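Local coordinates for protein eukaryotic Translation Initiation 4E (Schistosoma mansoni, PDB 3HXI) that binds the 7-methylguanosine cap of messenger RNA and, as a translation initiation factor, is thought to bring capped messages to the ribosome, at residues P73-P78 and S136-S141; M66-I71 and E116-I121. All blocks are in the same frame, centred on the assembly; numbering follows the deposited sequence.

Contact 1 of 2, residues P73-P78 and S136-S141. With GTG (7-methyl-guanosine-5'-triphosphate-5'-guanosine), chain C.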
loop_
_atom_site.group_PDB
_atom_site.type_symbol
_atom_site.label_atom_id
_atom_site.label_comp_id
_atom_site.label_asym_id
_atom_site.label_seq_id
_atom_site.Cartn_x
_atom_site.Cartn_y
_atom_site.Cartn_z
ATOM N N PRO A 73 0.190 9.515 5.742
ATOM C CA PRO A 73 -0.619 8.303 5.638
ATOM C C PRO A 73 -1.933 8.396 6.421
ATOM O O PRO A 73 -2.152 7.632 7.362
ATOM C CB PRO A 73 0.294 7.237 6.254
ATOM C CG PRO A 73 1.065 7.978 7.281
ATOM C CD PRO A 73 1.302 9.352 6.708
ATOM N N LYS A 74 -2.804 9.328 6.041
ATOM C CA LYS A 74 -4.082 9.476 6.720
ATOM C C LYS A 74 -5.077 10.153 5.796
ATOM O O LYS A 74 -4.678 10.838 4.846
ATOM C CB LYS A 74 -3.936 10.232 8.060
ATOM C CG LYS A 74 -3.501 11.690 7.954
ATOM C CD LYS A 74 -2.928 12.219 9.293
ATOM C CE LYS A 74 -4.010 12.682 10.280
ATOM N NZ LYS A 74 -3.503 13.760 11.211
ATOM N N TRP A 75 -6.370 9.940 6.053
ATOM C CA TRP A 75 -7.408 10.415 5.149
ATOM C C TRP A 75 -7.317 11.922 5.002
ATOM O O TRP A 75 -7.655 12.485 3.944
ATOM C CB TRP A 75 -8.801 10.076 5.684
ATOM C CG TRP A 75 -9.132 8.599 5.778
ATOM C CD1 TRP A 75 -8.834 7.619 4.872
ATOM C CD2 TRP A 75 -9.870 7.966 6.828
ATOM N NE1 TRP A 75 -9.308 6.402 5.314
ATOM C CE2 TRP A 75 -9.964 6.589 6.504
ATOM C CE3 TRP A 75 -10.475 8.430 8.003
ATOM C CZ2 TRP A 75 -10.626 5.678 7.315
ATOM C CZ3 TRP A 75 -11.145 7.515 8.816
ATOM C CH2 TRP A 75 -11.209 6.154 8.471
ATOM N N GLU A 76 -6.860 12.566 6.073
ATOM C CA GLU A 76 -6.876 14.034 6.175
ATOM C C GLU A 76 -5.959 14.782 5.186
ATOM O O GLU A 76 -6.174 15.986 4.928
ATOM C CB GLU A 76 -6.636 14.465 7.628
ATOM C CG GLU A 76 -7.821 14.141 8.561
ATOM C CD GLU A 76 -7.962 12.659 8.934
ATOM O OE1 GLU A 76 -6.976 11.888 8.882
ATOM O OE2 GLU A 76 -9.095 12.264 9.280
ATOM N N ASP A 77 -4.972 14.077 4.622
ATOM C CA ASP A 77 -4.073 14.629 3.600
ATOM C C ASP A 77 -4.817 15.012 2.325
ATOM O O ASP A 77 -5.681 14.254 1.873
ATOM C CB ASP A 77 -2.972 13.617 3.267
ATOM C CG ASP A 77 -1.804 14.250 2.522
ATOM O OD1 ASP A 77 -0.799 14.554 3.175
ATOM O OD2 ASP A 77 -1.894 14.443 1.298
ATOM N N PRO A 78 -4.482 16.190 1.735
ATOM C CA PRO A 78 -5.162 16.696 0.530
ATOM C C PRO A 78 -5.142 15.670 -0.587
ATOM O O PRO A 78 -6.114 15.546 -1.339
ATOM C CB PRO A 78 -4.320 17.918 0.126
ATOM C CG PRO A 78 -3.644 18.345 1.370
ATOM C CD PRO A 78 -3.432 17.121 2.205
ATOM N N SER A 136 -4.027 -2.855 1.322
ATOM C CA SER A 136 -4.759 -1.788 0.646
ATOM C C SER A 136 -3.772 -0.982 -0.178
ATOM O O SER A 136 -2.613 -0.858 0.199
ATOM C CB SER A 136 -5.393 -0.852 1.675
ATOM O OG SER A 136 -6.498 -1.452 2.313
ATOM N N VAL A 137 -4.246 -0.414 -1.280
ATOM C CA VAL A 137 -3.499 0.608 -1.991
ATOM C C VAL A 137 -4.402 1.829 -2.064
ATOM O O VAL A 137 -5.519 1.752 -2.573
ATOM C CB VAL A 137 -3.124 0.178 -3.405
ATOM C CG1 VAL A 137 -2.577 1.376 -4.206
ATOM C CG2 VAL A 137 -2.132 -0.968 -3.367
ATOM N N TRP A 138 -3.894 2.949 -1.567
ATOM C CA TRP A 138 -4.628 4.207 -1.521
ATOM C C TRP A 138 -4.317 5.018 -2.773
ATOM O O TRP A 138 -3.141 5.148 -3.150
ATOM C CB TRP A 138 -4.152 4.979 -0.293
ATOM C CG TRP A 138 -4.688 4.464 1.025
ATOM C CD1 TRP A 138 -4.994 3.164 1.368
ATOM C CD2 TRP A 138 -4.955 5.257 2.181
ATOM N NE1 TRP A 138 -5.432 3.116 2.680
ATOM C CE2 TRP A 138 -5.429 4.389 3.192
ATOM C CE3 TRP A 138 -4.829 6.630 2.463
ATOM C CZ2 TRP A 138 -5.802 4.852 4.465
ATOM C CZ3 TRP A 138 -5.199 7.088 3.715
ATOM C CH2 TRP A 138 -5.663 6.194 4.715
ATOM N N LEU A 139 -5.379 5.544 -3.387
ATOM C CA LEU A 139 -5.351 6.269 -4.655
ATOM C C LEU A 139 -5.855 7.683 -4.420
ATOM O O LEU A 139 -6.649 7.916 -3.509
ATOM C CB LEU A 139 -6.275 5.585 -5.671
ATOM C CG LEU A 139 -5.913 4.172 -6.147
ATOM C CD1 LEU A 139 -6.674 3.829 -7.429
ATOM C CD2 LEU A 139 -4.419 4.067 -6.426
ATOM N N THR A 140 -5.424 8.626 -5.248
ATOM C CA THR A 140 -5.718 10.039 -4.974
ATOM C C THR A 140 -7.140 10.502 -5.337
ATOM O O THR A 140 -7.613 11.517 -4.804
ATOM C CB THR A 140 -4.672 10.960 -5.630
ATOM O OG1 THR A 140 -4.786 12.279 -5.083
ATOM C CG2 THR A 140 -4.867 11.003 -7.130
ATOM N N SER A 141 -7.788 9.795 -6.260
ATOM C CA SER A 141 -9.175 10.090 -6.632
ATOM C C SER A 141 -10.089 8.899 -6.356
ATOM O O SER A 141 -9.609 7.806 -6.054
ATOM C CB SER A 141 -9.260 10.475 -8.108
ATOM O OG SER A 141 -9.272 9.306 -8.907
HETATM P PA GTG C . -8.919 0.256 10.665
HETATM O O1A GTG C . -7.751 -0.117 11.538
HETATM O O2A GTG C . -8.764 0.473 9.175
HETATM O O3A GTG C . -10.172 -0.728 10.861
HETATM P PB GTG C . -10.252 -2.139 11.591
HETATM O O1B GTG C . -9.210 -3.093 11.060
HETATM O O2B GTG C . -11.725 -2.531 11.539
HETATM O O3B GTG C . -9.943 -1.704 13.108
HETATM N N9A GTG C . -8.696 5.580 11.233
HETATM C C8A GTG C . -8.225 4.771 10.279
HETATM N N7A GTG C . -7.633 5.524 9.325
HETATM C C7X GTG C . -6.992 4.959 8.112
HETATM C C5A GTG C . -7.743 6.801 9.699
HETATM C C6A GTG C . -7.312 7.985 9.089
HETATM O O6A GTG C . -6.698 8.007 7.997
HETATM N N1A GTG C . -7.597 9.156 9.712
HETATM C C2A GTG C . -8.261 9.155 10.912
HETATM N N2A GTG C . -8.549 10.302 11.553
HETATM N N3A GTG C . -8.669 8.007 11.497
HETATM C C4A GTG C . -8.407 6.832 10.900
HETATM O O5D GTG C . -9.473 1.624 11.239
HETATM C C5D GTG C . -9.877 1.687 12.603
HETATM C C4D GTG C . -10.244 3.112 12.949
HETATM O O4D GTG C . -9.066 3.906 12.897
HETATM C C3D GTG C . -11.207 3.756 11.972
HETATM O O3D GTG C . -12.556 3.391 12.257
HETATM C C2D GTG C . -10.928 5.222 12.198
HETATM O O2D GTG C . -11.624 5.676 13.369
HETATM C C1D GTG C . -9.428 5.220 12.472
HETATM P PG GTG C . -9.679 -2.671 14.363
HETATM O O1G GTG C . -9.258 -4.051 13.969
HETATM O O2G GTG C . -10.822 -2.488 15.345
HETATM O O5E GTG C . -8.407 -1.919 14.995
HETATM C C5E GTG C . -7.134 -2.005 14.358
HETATM C C4E GTG C . -6.090 -1.298 15.199
HETATM O O4E GTG C . -6.421 0.092 15.270
HETATM C C3E GTG C . -6.054 -1.786 16.635
HETATM O O3E GTG C . -4.717 -1.574 17.116
HETATM C C2E GTG C . -6.980 -0.837 17.382
HETATM O O2E GTG C . -6.665 -0.729 18.780
HETATM C C1E GTG C . -6.692 0.458 16.637
HETATM N N9B GTG C . -7.764 1.472 16.591
HETATM C C8B GTG C . -8.985 1.028 15.960
HETATM N N7B GTG C . -9.790 2.244 16.029
HETATM C C5B GTG C . -9.034 3.228 16.603
HETATM C C6B GTG C . -9.292 4.643 16.924
HETATM O O6B GTG C . -10.424 5.115 16.631
HETATM N N1B GTG C . -8.301 5.354 17.533
HETATM C C2B GTG C . -7.079 4.794 17.835
HETATM N N2B GTG C . -6.101 5.518 18.433
HETATM N N3B GTG C . -6.780 3.500 17.562
HETATM C C4B GTG C . -7.697 2.719 16.957
HETATM O O HOH W 1 -7.710 13.447 -2.666
#
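W75 and W138 meet beside the cap-binding slot of the eIF4E fold, where an aromatic side chain from a loop lies over the 7-methylguanine. The indole of W75 is the one that stacks: C6A of the cap base sits 3.3 Å above its plane, offset toward the rim. A chi1 of -65° sets CG beside the backbone N, and this same N donates to O6A of the base (2.8 Å), so one residue holds the base by both its ring and its main chain. E76, bent at chi2 (75°), brings OE1 to within 2.9 Å of N1A in a nearly straight bond, while its OE2 takes a weak one from N2A; R174 NH2 forms a salt bridge with the same OE2. The W138 ring, carried by strand 134-139, has its plane only 11° from that of W75, yet the two are slid apart and barely overlap, W75 CD1 touching W138 CH2 at 3.5 Å. Q173 accepts from W75 NE1 and thereby fixes the turn of that indole. W138 meets the ligand at its edge, near the plane of the ring, with CZ2 lying 3.8 Å from C7X, the methyl carbon on N7A of the cap.

Contact 2 of 2, residues M66-I71 and E116-I121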
loop_
_atom_site.group_PDB
_atom_site.type_symbol
_atom_site.label_atom_id
_atom_site.label_comp_id
_atom_site.label_asym_id
_atom_site.label_seq_id
_atom_site.Cartn_x
_atom_site.Cartn_y
_atom_site.Cartn_z
ATOM N N MET A 66 3.146 2.498 3.684
ATOM C CA MET A 66 4.199 3.047 2.815
ATOM C C MET A 66 3.596 4.044 1.833
ATOM O O MET A 66 2.773 3.664 0.986
ATOM C CB MET A 66 4.973 1.961 2.062
ATOM C CG MET A 66 6.134 2.540 1.213
ATOM S SD MET A 66 6.826 1.427 -0.027
ATOM C CE MET A 66 5.539 1.492 -1.286
ATOM N N PHE A 67 3.994 5.312 1.972
ATOM C CA PHE A 67 3.403 6.416 1.214
ATOM C C PHE A 67 4.453 7.300 0.543
ATOM O O PHE A 67 5.537 7.482 1.087
ATOM C CB PHE A 67 2.517 7.261 2.149
ATOM C CG PHE A 67 1.121 6.704 2.298
ATOM C CD1 PHE A 67 0.031 7.346 1.719
ATOM C CD2 PHE A 67 0.911 5.504 2.979
ATOM C CE1 PHE A 67 -1.278 6.798 1.819
ATOM C CE2 PHE A 67 -0.391 4.949 3.086
ATOM C CZ PHE A 67 -1.475 5.602 2.504
ATOM N N LYS A 68 4.133 7.860 -0.625
ATOM C CA LYS A 68 5.016 8.856 -1.249
ATOM C C LYS A 68 5.274 9.893 -0.176
ATOM O O LYS A 68 4.330 10.314 0.513
ATOM C CB LYS A 68 4.380 9.480 -2.513
ATOM C CG LYS A 68 4.229 8.475 -3.636
ATOM C CD LYS A 68 3.858 9.087 -4.967
ATOM C CE LYS A 68 3.697 8.021 -6.040
ATOM N NZ LYS A 68 3.100 8.610 -7.261
ATOM N N SER A 69 6.550 10.286 -0.021
ATOM C CA SER A 69 7.009 11.076 1.129
ATOM C C SER A 69 6.215 12.353 1.416
ATOM O O SER A 69 6.083 12.761 2.567
ATOM C CB SER A 69 8.498 11.422 0.983
ATOM O OG SER A 69 8.734 12.139 -0.214
ATOM N N ASP A 70 5.691 12.986 0.376
ATOM C CA ASP A 70 4.927 14.234 0.570
ATOM C C ASP A 70 3.496 14.019 1.064
ATOM O O ASP A 70 2.782 14.982 1.356
ATOM C CB ASP A 70 4.914 15.064 -0.712
ATOM C CG ASP A 70 6.175 15.895 -0.876
ATOM O OD1 ASP A 70 6.822 16.204 0.152
ATOM O OD2 ASP A 70 6.511 16.242 -2.029
ATOM N N ILE A 71 3.095 12.756 1.155
ATOM C CA ILE A 71 1.720 12.400 1.495
ATOM C C ILE A 71 1.689 11.743 2.868
ATOM O O ILE A 71 2.280 10.682 3.068
ATOM C CB ILE A 71 1.123 11.403 0.470
ATOM C CG1 ILE A 71 1.279 11.945 -0.955
ATOM C CG2 ILE A 71 -0.357 11.113 0.810
ATOM C CD1 ILE A 71 0.819 10.996 -2.028
ATOM N N GLU A 116 -0.027 8.106 -15.927
ATOM C CA GLU A 116 -1.261 8.482 -15.260
ATOM C C GLU A 116 -1.626 7.563 -14.088
ATOM O O GLU A 116 -2.125 8.030 -13.064
ATOM C CB GLU A 116 -2.410 8.526 -16.264
ATOM C CG GLU A 116 -3.736 8.955 -15.661
ATOM C CD GLU A 116 -3.863 10.474 -15.481
ATOM O OE1 GLU A 116 -3.014 11.243 -15.984
ATOM O OE2 GLU A 116 -4.842 10.896 -14.831
ATOM N N GLU A 117 -1.380 6.264 -14.235
ATOM C CA GLU A 117 -1.618 5.338 -13.118
ATOM C C GLU A 117 -0.703 5.636 -11.940
ATOM O O GLU A 117 -1.137 5.614 -10.787
ATOM C CB GLU A 117 -1.451 3.895 -13.560
ATOM C CG GLU A 117 -2.559 3.402 -14.477
ATOM C CD GLU A 117 -2.188 2.122 -15.178
ATOM O OE1 GLU A 117 -1.481 2.201 -16.206
ATOM O OE2 GLU A 117 -2.592 1.032 -14.697
ATOM N N ASP A 118 0.569 5.913 -12.224
ATOM C CA ASP A 118 1.524 6.249 -11.170
ATOM C C ASP A 118 1.101 7.502 -10.416
ATOM O O ASP A 118 1.279 7.605 -9.186
ATOM C CB ASP A 118 2.921 6.416 -11.760
ATOM C CG ASP A 118 3.959 6.753 -10.714
ATOM O OD1 ASP A 118 4.455 5.836 -10.041
ATOM O OD2 ASP A 118 4.272 7.948 -10.572
ATOM N N ARG A 119 0.558 8.466 -11.163
ATOM C CA ARG A 119 0.065 9.716 -10.576
ATOM C C ARG A 119 -1.063 9.489 -9.560
ATOM O O ARG A 119 -1.227 10.280 -8.640
ATOM C CB ARG A 119 -0.375 10.697 -11.674
ATOM C CG ARG A 119 0.787 11.177 -12.560
ATOM C CD ARG A 119 0.389 12.354 -13.474
ATOM N NE ARG A 119 -0.368 11.919 -14.649
ATOM C CZ ARG A 119 0.151 11.832 -15.875
ATOM N NH1 ARG A 119 -0.587 11.424 -16.890
ATOM N NH2 ARG A 119 1.416 12.151 -16.085
ATOM N N GLN A 120 -1.831 8.415 -9.740
ATOM C CA GLN A 120 -2.955 8.126 -8.844
ATOM C C GLN A 120 -2.464 7.592 -7.511
ATOM O O GLN A 120 -3.169 7.688 -6.497
ATOM C CB GLN A 120 -3.913 7.095 -9.466
ATOM C CG GLN A 120 -4.939 7.643 -10.422
ATOM C CD GLN A 120 -5.823 8.688 -9.764
ATOM O OE1 GLN A 120 -6.560 8.403 -8.800
ATOM N NE2 GLN A 120 -5.733 9.903 -10.260
ATOM N N ILE A 121 -1.258 7.025 -7.507
ATOM C CA ILE A 121 -0.792 6.257 -6.342
ATOM C C ILE A 121 -0.421 7.159 -5.172
ATOM O O ILE A 121 0.389 8.093 -5.319
ATOM C CB ILE A 121 0.409 5.310 -6.694
ATOM C CG1 ILE A 121 0.022 4.281 -7.774
ATOM C CG2 ILE A 121 0.976 4.633 -5.410
ATOM C CD1 ILE A 121 -1.086 3.282 -7.406
#
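Strand 63-68 ends at K68 and passes into a type I turn from K68 to I71, facing the place where helix 115-120 gives way to strand 121-127; the closest CA atoms are those of K68 and I121, 8.2 Å apart. K68 carries the contact. Its CG stands beside the backbone N (chi1 -67°), and from there the chain runs fully extended, which puts the ammonium group at the last turn of the helix. K68 NZ donates to D118 O at 2.8 Å, arriving above the carbonyl plane, 38° out of it, and not along a lone pair. The backbone N of I121 reaches D118 O from the other face of that plane, so two donors grip this oxygen. A weak bond of 3.4 Å joins K68 NZ to I121 O, and the aliphatic part of the lysine lies against the same oxygen, with CD 3.6 Å from I121 O. This is a lysine binding a carbonyl in the last turn of a helix, and more weakly that of the first strand residue after it, where the helix dipole would probably favour a positive charge; in the antiparallel eIF4E sheet it ties the end of one strand to the helix leading into its neighbour. The D118 carboxylate adds a longer salt bridge, K68 NZ to D118 OD2 at 3.6 Å. With CG anti to its backbone N, D118 carries this carboxylate toward K68; S110 OG bonds to OD1, and a basic side chain of the bound peptide packs against D118. I71 approaches more loosely, its CD1 4.4 Å from I121 O.

Overall arrangement
Contacts 1 and 2 lie on the same antiparallel sheet, their centres 9 Å apart, and their segments alternate along the chain. They touch directly: W138 CE3 packs at 3.5 Å on F67 CZ, the two rings edge to face, and L139 CD2 meets I121 CD1 at 3.6 Å. Where the helix 115-120 ends, T140 N lies 2.7 Å from Q120 O, a probable hydrogen bond, and S141 OG probably bonds to Q120 OE1. Contact 1 forms one wall of the cap pocket, whereas contact 2 stands back from it, the I71 side chain about 10 Å from the ligand. On its far side, D118 instead borders the bound peptide.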